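Local coordinates for xylose isomerase domain protein (Alicyclobacillus acidocaldarius subsp. acidocaldarius, PDB 3U0H), which is probably an isomerase built on a xylose isomerase-like TIM barrel, at residues P77-E82 with A121-Q126; R89-A94 with L132-R137. All blocks are in the same frame, centred on the assembly; numbering follows the deposited sequence.

Interaction 1: residues P77-E82 with A121-Q126; sequences PVFLRE and ARRIRQ
An arginine-aromatic stack joins two helices of the layer around the TIM barrel, F79 on helix 76-84 and R123 on helix 113-131. The segment axes run at 20° to each other and approach no closer than 11.7 Å, so long side chains bridge the gap. F79 points its ring at the partner helix with CG anti to the backbone N (chi1 167°), and the R123 chain, extended from CG to NE, slides past it in the opposite direction. R123 CD stands 3.8 Å from the F79 ring centroid, a CH-pi contact over the face. The R123 guanidinium lies flat on the ring, planes 5° apart and centres 4.5 Å apart, but offset toward F79 CB. D74 O and the E76 carboxylate hold this guanidinium in place. At the ring's edge, Q126 OE1 lies 3.3 Å from F79 CE2 and also accepts a hydrogen bond from R122 NH1 at 2.8 Å, while R122 NH1 pairs with E76. Were F79 replaced by an alanine, the R123 chain would probably lose its flat support and a gap would open between the helices. Aliphatic carbon thus covers the ring centre, and the offset cation probably adds a modest electrostatic attraction.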
ATOM      1  N   PRO A  77     -17.149  14.078   8.417  1.00 26.32           N
ATOM      2  CA  PRO A  77     -17.917  14.182   7.171  1.00 24.54           C
ATOM      3  C   PRO A  77     -17.482  15.399   6.324  1.00 24.21           C
ATOM      4  O   PRO A  77     -17.480  15.306   5.116  1.00 23.26           O
ATOM      5  CB  PRO A  77     -19.359  14.349   7.652  1.00 24.83           C
ATOM      6  CG  PRO A  77     -19.357  13.952   9.107  1.00 25.98           C
ATOM      7  CD  PRO A  77     -18.007  14.362   9.589  1.00 24.65           C
ATOM      8  N   VAL A  78     -17.117  16.512   6.948  1.00 21.48           N
ATOM      9  CA  VAL A  78     -16.707  17.699   6.177  1.00 21.69           C
ATOM     10  C   VAL A  78     -15.321  17.450   5.597  1.00 25.47           C
ATOM     11  O   VAL A  78     -15.062  17.760   4.427  1.00 29.54           O
ATOM     12  CB  VAL A  78     -16.753  18.983   7.047  1.00 21.60           C
ATOM     13  CG1 VAL A  78     -16.206  20.205   6.294  1.00 20.83           C
ATOM     14  CG2 VAL A  78     -18.180  19.231   7.601  1.00 17.80           C
ATOM     15  N   PHE A  79     -14.435  16.865   6.412  1.00 25.64           N
ATOM     16  CA  PHE A  79     -13.105  16.539   5.963  1.00 25.60           C
ATOM     17  C   PHE A  79     -13.160  15.599   4.758  1.00 24.80           C
ATOM     18  O   PHE A  79     -12.522  15.854   3.739  1.00 25.61           O
ATOM     19  CB  PHE A  79     -12.212  15.920   7.080  1.00 23.89           C
ATOM     20  CG  PHE A  79     -10.959  15.313   6.545  1.00 21.61           C
ATOM     21  CD1 PHE A  79      -9.969  16.121   6.054  1.00 23.08           C
ATOM     22  CD2 PHE A  79     -10.823  13.944   6.429  1.00 22.53           C
ATOM     23  CE1 PHE A  79      -8.828  15.593   5.494  1.00 23.97           C
ATOM     24  CE2 PHE A  79      -9.678  13.401   5.888  1.00 24.15           C
ATOM     25  CZ  PHE A  79      -8.665  14.243   5.427  1.00 24.45           C
ATOM     26  N   LEU A  80     -13.892  14.510   4.878  1.00 23.96           N
ATOM     27  CA  LEU A  80     -13.974  13.580   3.748  1.00 26.44           C
ATOM     28  C   LEU A  80     -14.497  14.237   2.474  1.00 25.52           C
ATOM     29  O   LEU A  80     -14.041  13.920   1.351  1.00 26.31           O
ATOM     30  CB  LEU A  80     -14.794  12.336   4.070  1.00 24.99           C
ATOM     31  CG  LEU A  80     -14.117  11.400   5.100  1.00 26.40           C
ATOM     32  CD1 LEU A  80     -15.054  10.262   5.576  1.00 25.88           C
ATOM     33  CD2 LEU A  80     -12.748  10.859   4.633  1.00 23.41           C
ATOM     34  N   ARG A  81     -15.417  15.149   2.636  1.00 25.24           N
ATOM     35  CA  ARG A  81     -16.026  15.854   1.529  0.50 26.57           C
ATOM     36  C   ARG A  81     -14.978  16.733   0.858  1.00 26.19           C
ATOM     37  O   ARG A  81     -14.788  16.724  -0.336  1.00 26.88           O
ATOM     38  CB  ARG A  81     -17.200  16.682   2.083  0.50 28.14           C
ATOM     39  CG  ARG A  81     -18.041  17.456   1.066  0.50 29.55           C
ATOM     40  CD  ARG A  81     -19.207  18.180   1.755  0.50 29.05           C
ATOM     41  NE  ARG A  81     -19.859  17.320   2.751  0.50 30.50           N
ATOM     42  CZ  ARG A  81     -20.233  17.722   3.969  0.50 29.70           C
ATOM     43  NH1 ARG A  81     -20.039  18.987   4.377  0.50 27.47           N
ATOM     44  NH2 ARG A  81     -20.777  16.843   4.785  0.50 29.81           N
ATOM     45  N   GLU A  82     -14.276  17.504   1.673  1.00 25.32           N
ATOM     46  CA  GLU A  82     -13.236  18.385   1.133  1.00 24.40           C
ATOM     47  C   GLU A  82     -12.071  17.586   0.526  1.00 24.06           C
ATOM     48  O   GLU A  82     -11.427  18.040  -0.464  1.00 21.73           O
ATOM     49  CB  GLU A  82     -12.760  19.353   2.205  1.00 27.60           C
ATOM     50  CG  GLU A  82     -13.866  20.292   2.704  1.00 26.60           C
ATOM     51  CD  GLU A  82     -14.399  21.139   1.568  1.00 30.87           C
ATOM     52  OE1 GLU A  82     -13.567  21.676   0.801  1.00 31.09           O
ATOM     53  OE2 GLU A  82     -15.650  21.224   1.403  1.00 32.96           O
ATOM     54  N   ALA A 121      -2.137  12.316  11.566  1.00 20.87           N
ATOM     55  CA  ALA A 121      -1.257  11.427  10.756  1.00 20.45           C
ATOM     56  C   ALA A 121      -2.087  10.788   9.659  1.00 19.87           C
ATOM     57  O   ALA A 121      -1.698  10.776   8.477  1.00 21.02           O
ATOM     58  CB  ALA A 121      -0.590  10.329  11.598  1.00 18.04           C
ATOM     59  N   ARG A 122      -3.249  10.295  10.020  1.00 19.90           N
ATOM     60  CA  ARG A 122      -4.060   9.539   9.057  1.00 20.81           C
ATOM     61  C   ARG A 122      -4.650  10.425   7.953  1.00 21.16           C
ATOM     62  O   ARG A 122      -4.794  10.010   6.827  1.00 23.88           O
ATOM     63  CB  ARG A 122      -5.148   8.750   9.780  1.00 20.03           C
ATOM     64  CG  ARG A 122      -6.080   7.966   8.853  1.00 20.52           C
ATOM     65  CD  ARG A 122      -7.333   8.745   8.475  1.00 22.12           C
ATOM     66  NE  ARG A 122      -8.154   9.237   9.598  1.00 21.87           N
ATOM     67  CZ  ARG A 122      -9.256   9.992   9.472  1.00 23.93           C
ATOM     68  NH1 ARG A 122      -9.685  10.418   8.281  1.00 23.80           N
ATOM     69  NH2 ARG A 122      -9.942  10.325  10.558  1.00 25.37           N
ATOM     70  N   ARG A 123      -5.026  11.642   8.285  1.00 21.92           N
ATOM     71  CA  ARG A 123      -5.665  12.548   7.309  1.00 20.33           C
ATOM     72  C   ARG A 123      -4.663  13.146   6.311  1.00 19.68           C
ATOM     73  O   ARG A 123      -4.992  13.408   5.162  1.00 19.61           O
ATOM     74  CB  ARG A 123      -6.380  13.685   8.058  1.00 20.87           C
ATOM     75  CG  ARG A 123      -7.651  13.262   8.762  1.00 22.02           C
ATOM     76  CD  ARG A 123      -8.345  14.424   9.448  1.00 21.03           C
ATOM     77  NE  ARG A 123      -9.667  14.089   9.939  1.00 20.32           N
ATOM     78  CZ  ARG A 123     -10.551  14.992  10.389  1.00 21.14           C
ATOM     79  NH1 ARG A 123     -10.258  16.320  10.381  1.00 21.50           N
ATOM     80  NH2 ARG A 123     -11.732  14.588  10.841  1.00 19.52           N
ATOM     81  N   ILE A 124      -3.465  13.403   6.794  1.00 18.30           N
ATOM     82  CA  ILE A 124      -2.357  13.878   5.973  1.00 18.23           C
ATOM     83  C   ILE A 124      -1.952  12.790   5.003  1.00 18.24           C
ATOM     84  O   ILE A 124      -1.646  13.078   3.850  1.00 19.56           O
ATOM     85  CB  ILE A 124      -1.137  14.323   6.836  1.00 18.11           C
ATOM     86  CG1 ILE A 124      -1.512  15.597   7.650  1.00 18.03           C
ATOM     87  CG2 ILE A 124       0.071  14.626   5.945  1.00 16.47           C
ATOM     88  CD1 ILE A 124      -0.439  16.195   8.559  1.00 15.54           C
ATOM     89  N   ARG A 125      -1.979  11.541   5.470  1.00 18.69           N
ATOM     90  CA  ARG A 125      -1.708  10.360   4.649  1.00 16.68           C
ATOM     91  C   ARG A 125      -2.748  10.299   3.525  1.00 17.25           C
ATOM     92  O   ARG A 125      -2.409  10.095   2.343  1.00 17.46           O
ATOM     93  CB  ARG A 125      -1.769   9.096   5.520  1.00 16.10           C
ATOM     94  CG  ARG A 125      -1.602   7.798   4.773  1.00 17.50           C
ATOM     95  CD  ARG A 125      -2.003   6.590   5.670  1.00 18.74           C
ATOM     96  NE  ARG A 125      -1.343   6.698   6.955  1.00 20.32           N
ATOM     97  CZ  ARG A 125      -1.771   6.289   8.157  1.00 20.38           C
ATOM     98  NH1 ARG A 125      -2.901   5.652   8.326  1.00 17.32           N
ATOM     99  NH2 ARG A 125      -0.978   6.555   9.217  1.00 20.85           N
ATOM    100  N   GLN A 126      -4.020  10.405   3.903  1.00 17.66           N
ATOM    101  CA  GLN A 126      -5.118  10.430   2.919  1.00 18.10           C
ATOM    102  C   GLN A 126      -4.913  11.580   1.915  1.00 18.37           C
ATOM    103  O   GLN A 126      -5.092  11.403   0.727  1.00 19.93           O
ATOM    104  CB  GLN A 126      -6.464  10.507   3.607  1.00 18.79           C
ATOM    105  CG  GLN A 126      -6.908   9.211   4.293  1.00 19.69           C
ATOM    106  CD  GLN A 126      -8.250   9.356   5.024  1.00 20.32           C
ATOM    107  OE1 GLN A 126      -8.481  10.308   5.753  1.00 21.23           O
ATOM    108  NE2 GLN A 126      -9.126   8.422   4.812  1.00 20.23           N
TER

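Interaction 2: residues R89-A94 with L132-R137; sequences RARLCA and LPLGMR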
ATOM      1  N   ARG A  89      -9.118  20.442  -7.604  1.00 23.13           N
ATOM      2  CA  ARG A  89      -8.432  21.669  -7.168  1.00 25.36           C
ATOM      3  C   ARG A  89      -6.921  21.512  -7.356  1.00 24.46           C
ATOM      4  O   ARG A  89      -6.253  22.425  -7.868  1.00 27.03           O
ATOM      5  CB  ARG A  89      -8.741  22.033  -5.709  1.00 23.88           C
ATOM      6  CG  ARG A  89     -10.203  22.290  -5.471  1.00 23.53           C
ATOM      7  CD  ARG A  89     -10.551  22.542  -3.994  1.00 24.69           C
ATOM      8  NE  ARG A  89     -11.967  22.800  -3.895  1.00 24.22           N
ATOM      9  CZ  ARG A  89     -12.732  22.635  -2.821  1.00 27.33           C
ATOM     10  NH1 ARG A  89     -14.008  22.940  -2.914  1.00 27.16           N
ATOM     11  NH2 ARG A  89     -12.254  22.184  -1.668  1.00 28.20           N
ATOM     12  N   ALA A  90      -6.379  20.362  -7.000  1.00 18.97           N
ATOM     13  CA  ALA A  90      -4.954  20.182  -7.293  1.00 19.83           C
ATOM     14  C   ALA A  90      -4.644  20.165  -8.804  1.00 20.42           C
ATOM     15  O   ALA A  90      -3.583  20.664  -9.207  1.00 20.70           O
ATOM     16  CB  ALA A  90      -4.379  18.978  -6.607  1.00 16.79           C
ATOM     17  N   ARG A  91      -5.521  19.606  -9.653  1.00 20.44           N
ATOM     18  CA  ARG A  91      -5.182  19.539 -11.077  1.00 19.68           C
ATOM     19  C   ARG A  91      -5.186  20.964 -11.673  1.00 20.89           C
ATOM     20  O   ARG A  91      -4.359  21.292 -12.495  1.00 23.62           O
ATOM     21  CB  ARG A  91      -6.173  18.697 -11.854  1.00 21.27           C
ATOM     22  CG  ARG A  91      -6.211  17.196 -11.588  1.00 21.71           C
ATOM     23  CD  ARG A  91      -7.385  16.497 -12.305  1.00 19.66           C
ATOM     24  NE  ARG A  91      -7.314  15.068 -12.056  1.00 19.27           N
ATOM     25  CZ  ARG A  91      -8.067  14.381 -11.206  1.00 22.52           C
ATOM     26  NH1 ARG A  91      -9.081  14.928 -10.542  1.00 26.20           N
ATOM     27  NH2 ARG A  91      -7.846  13.101 -11.043  1.00 22.65           N
ATOM     28  N   LEU A  92      -6.122  21.804 -11.254  1.00 23.67           N
ATOM     29  CA  LEU A  92      -6.212  23.156 -11.752  1.00 24.09           C
ATOM     30  C   LEU A  92      -4.883  23.822 -11.364  1.00 23.64           C
ATOM     31  O   LEU A  92      -4.249  24.433 -12.177  1.00 20.95           O
ATOM     32  CB  LEU A  92      -7.428  23.886 -11.196  1.00 25.26           C
ATOM     33  CG  LEU A  92      -7.411  25.426 -11.426  1.00 30.36           C
ATOM     34  CD1 LEU A  92      -7.372  25.800 -12.932  1.00 30.25           C
ATOM     35  CD2 LEU A  92      -8.574  26.145 -10.711  1.00 29.79           C
ATOM     36  N   CYS A  93      -4.405  23.615 -10.149  1.00 23.72           N
ATOM     37  CA  CYS A  93      -3.187  24.314  -9.765  1.00 24.70           C
ATOM     38  C   CYS A  93      -1.983  23.761 -10.480  1.00 24.76           C
ATOM     39  O   CYS A  93      -1.073  24.538 -10.819  1.00 27.75           O
ATOM     40  CB  CYS A  93      -2.971  24.300  -8.249  1.00 25.16           C
ATOM     41  SG  CYS A  93      -4.195  25.303  -7.366  1.00 27.27           S
ATOM     42  N   ALA A  94      -1.956  22.445 -10.721  1.00 22.81           N
ATOM     43  CA  ALA A  94      -0.852  21.837 -11.537  1.00 24.74           C
ATOM     44  C   ALA A  94      -0.718  22.527 -12.912  1.00 26.59           C
ATOM     45  O   ALA A  94       0.388  22.791 -13.376  1.00 24.72           O
ATOM     46  CB  ALA A  94      -1.046  20.303 -11.729  1.00 24.04           C
ATOM     47  N   LEU A 132      -0.756  11.348  -5.143  1.00 17.84           N
ATOM     48  CA  LEU A 132       0.233  10.502  -5.810  1.00 18.26           C
ATOM     49  C   LEU A 132       0.008  10.429  -7.323  1.00 17.99           C
ATOM     50  O   LEU A 132       0.975  10.481  -8.012  1.00 18.75           O
ATOM     51  CB  LEU A 132       0.288   9.084  -5.198  1.00 19.13           C
ATOM     52  CG  LEU A 132       0.809   9.014  -3.743  1.00 21.23           C
ATOM     53  CD1 LEU A 132       0.600   7.636  -3.054  1.00 21.56           C
ATOM     54  CD2 LEU A 132       2.292   9.418  -3.739  1.00 21.68           C
ATOM     55  N   PRO A 133      -1.274  10.373  -7.835  1.00 19.19           N
ATOM     56  CA  PRO A 133      -1.448  10.269  -9.268  1.00 19.12           C
ATOM     57  C   PRO A 133      -1.018  11.494 -10.038  1.00 22.38           C
ATOM     58  O   PRO A 133      -0.788  11.389 -11.268  1.00 21.17           O
ATOM     59  CB  PRO A 133      -2.941  10.063  -9.452  1.00 20.81           C
ATOM     60  CG  PRO A 133      -3.479   9.617  -8.119  1.00 20.35           C
ATOM     61  CD  PRO A 133      -2.558  10.204  -7.105  1.00 18.83           C
ATOM     62  N   LEU A 134      -0.877  12.618  -9.332  1.00 22.98           N
ATOM     63  CA  LEU A 134      -0.651  13.899  -9.963  1.00 24.80           C
ATOM     64  C   LEU A 134       0.813  14.219  -9.914  1.00 25.97           C
ATOM     65  O   LEU A 134       1.255  15.200 -10.475  1.00 26.10           O
ATOM     66  CB  LEU A 134      -1.452  14.997  -9.229  1.00 25.87           C
ATOM     67  CG  LEU A 134      -2.922  14.654  -8.906  1.00 27.23           C
ATOM     68  CD1 LEU A 134      -3.616  15.783  -8.123  1.00 25.64           C
ATOM     69  CD2 LEU A 134      -3.684  14.277 -10.192  1.00 25.32           C
ATOM     70  N   GLY A 135       1.588  13.385  -9.245  1.00 26.16           N
ATOM     71  CA  GLY A 135       3.009  13.681  -9.109  1.00 26.86           C
ATOM     72  C   GLY A 135       3.231  14.916  -8.254  1.00 26.07           C
ATOM     73  O   GLY A 135       4.003  15.809  -8.592  1.00 29.41           O
HETATM   74  N   MSE A 136       2.517  15.013  -7.158  1.00 27.58           N
HETATM   75  CA  MSE A 136       2.664  16.195  -6.318  1.00 25.70           C
HETATM   76  C   MSE A 136       3.069  15.770  -4.914  1.00 25.51           C
HETATM   77  O   MSE A 136       2.755  14.654  -4.417  1.00 22.89           O
HETATM   78  CB  MSE A 136       1.393  17.022  -6.362  1.00 27.83           C
HETATM   79  CG  MSE A 136       1.163  17.812  -7.670  1.00 29.10           C
HETATM   80 SE   MSE A 136      -0.623  18.652  -7.738  1.00 29.13          SE
HETATM   81  CE  MSE A 136      -0.231  20.504  -7.239  1.00 25.87           C
ATOM     82  N   ARG A 137       3.835  16.627  -4.284  1.00 24.67           N
ATOM     83  CA  ARG A 137       4.253  16.342  -2.921  1.00 23.32           C
ATOM     84  C   ARG A 137       3.588  17.288  -1.939  1.00 23.46           C
ATOM     85  O   ARG A 137       3.222  18.428  -2.288  1.00 24.26           O
ATOM     86  CB  ARG A 137       5.779  16.442  -2.791  1.00 23.98           C
ATOM     87  CG  ARG A 137       6.610  15.352  -3.483  1.00 25.11           C
ATOM     88  CD  ARG A 137       8.070  15.804  -3.703  1.00 26.01           C
ATOM     89  NE  ARG A 137       8.121  16.963  -4.610  1.00 26.68           N
ATOM     90  CZ  ARG A 137       8.957  17.981  -4.525  1.00 26.20           C
ATOM     91  NH1 ARG A 137       9.868  18.068  -3.597  1.00 29.37           N
ATOM     92  NH2 ARG A 137       8.868  18.930  -5.400  1.00 29.67           N
TER
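A90 O accepts the helical hydrogen bond from A94 N at 2.8 Å, and the selenomethionine M136 brings its chain end up against the same oxygen, with SE 3.9 Å from A90 O. With the M136 chain bent at chi3 (100°), CE stays as near to A90 O as SE is. SE itself rests against the methyl groups on one side of the helix: it is 3.9 Å from A90 CB and 4.3 Å from A94 CB, side chains one helical turn apart.

L134 takes the neighbouring position and divides its two branches between two residues. CD1 meets A90 CB at 3.6 Å, the closest approach of the two segments, and CD2 lies 4.1 Å from R91 CG, where the two side chains cross at about a right angle. A90 CB is therefore touched by both L134 and M136.

In the barrel, helix 86-95 comes between strands 62-67 and 100-104, and residues 132-137, a 3-10 segment followed by a turn, lead from helix 113-131 into strand 137-141. The contact thus packs a helix against the connection entering the N-terminal end of a strand. Between the two large apolar residues, G135 has a positive phi (67°) that suits glycine, and its N is bonded to L132 O at 3.2 Å. M136 O is bound by N173 ND2, and A90 also packs on L66 of strand 62-67. R91, extended from CG to NE with NE beside L134 CD2, sends its guanidinium to salt bridges with D88 and with E199 of the third subunit.

In the fold
The segments alternate along the chain in the order 77-82, 89-94, 121-126, 132-137, so the two contacts cross in sequence, with their centres about 16 Å apart. Consecutive helices 76-84 and 86-95, which follow barrel strand 62-67, supply the first partners; helix 113-131 and the turn after it supply the second. A direct link is the salt bridge from R89 NH2 to E82 OE1, 2.8 Å, between the two consecutive helices. Together, the contacts join this pair of helices to helix 113-131 and the connection after it at two places. They also face different neighbours: the second subunit approaches interaction 1, and the third subunit interaction 2.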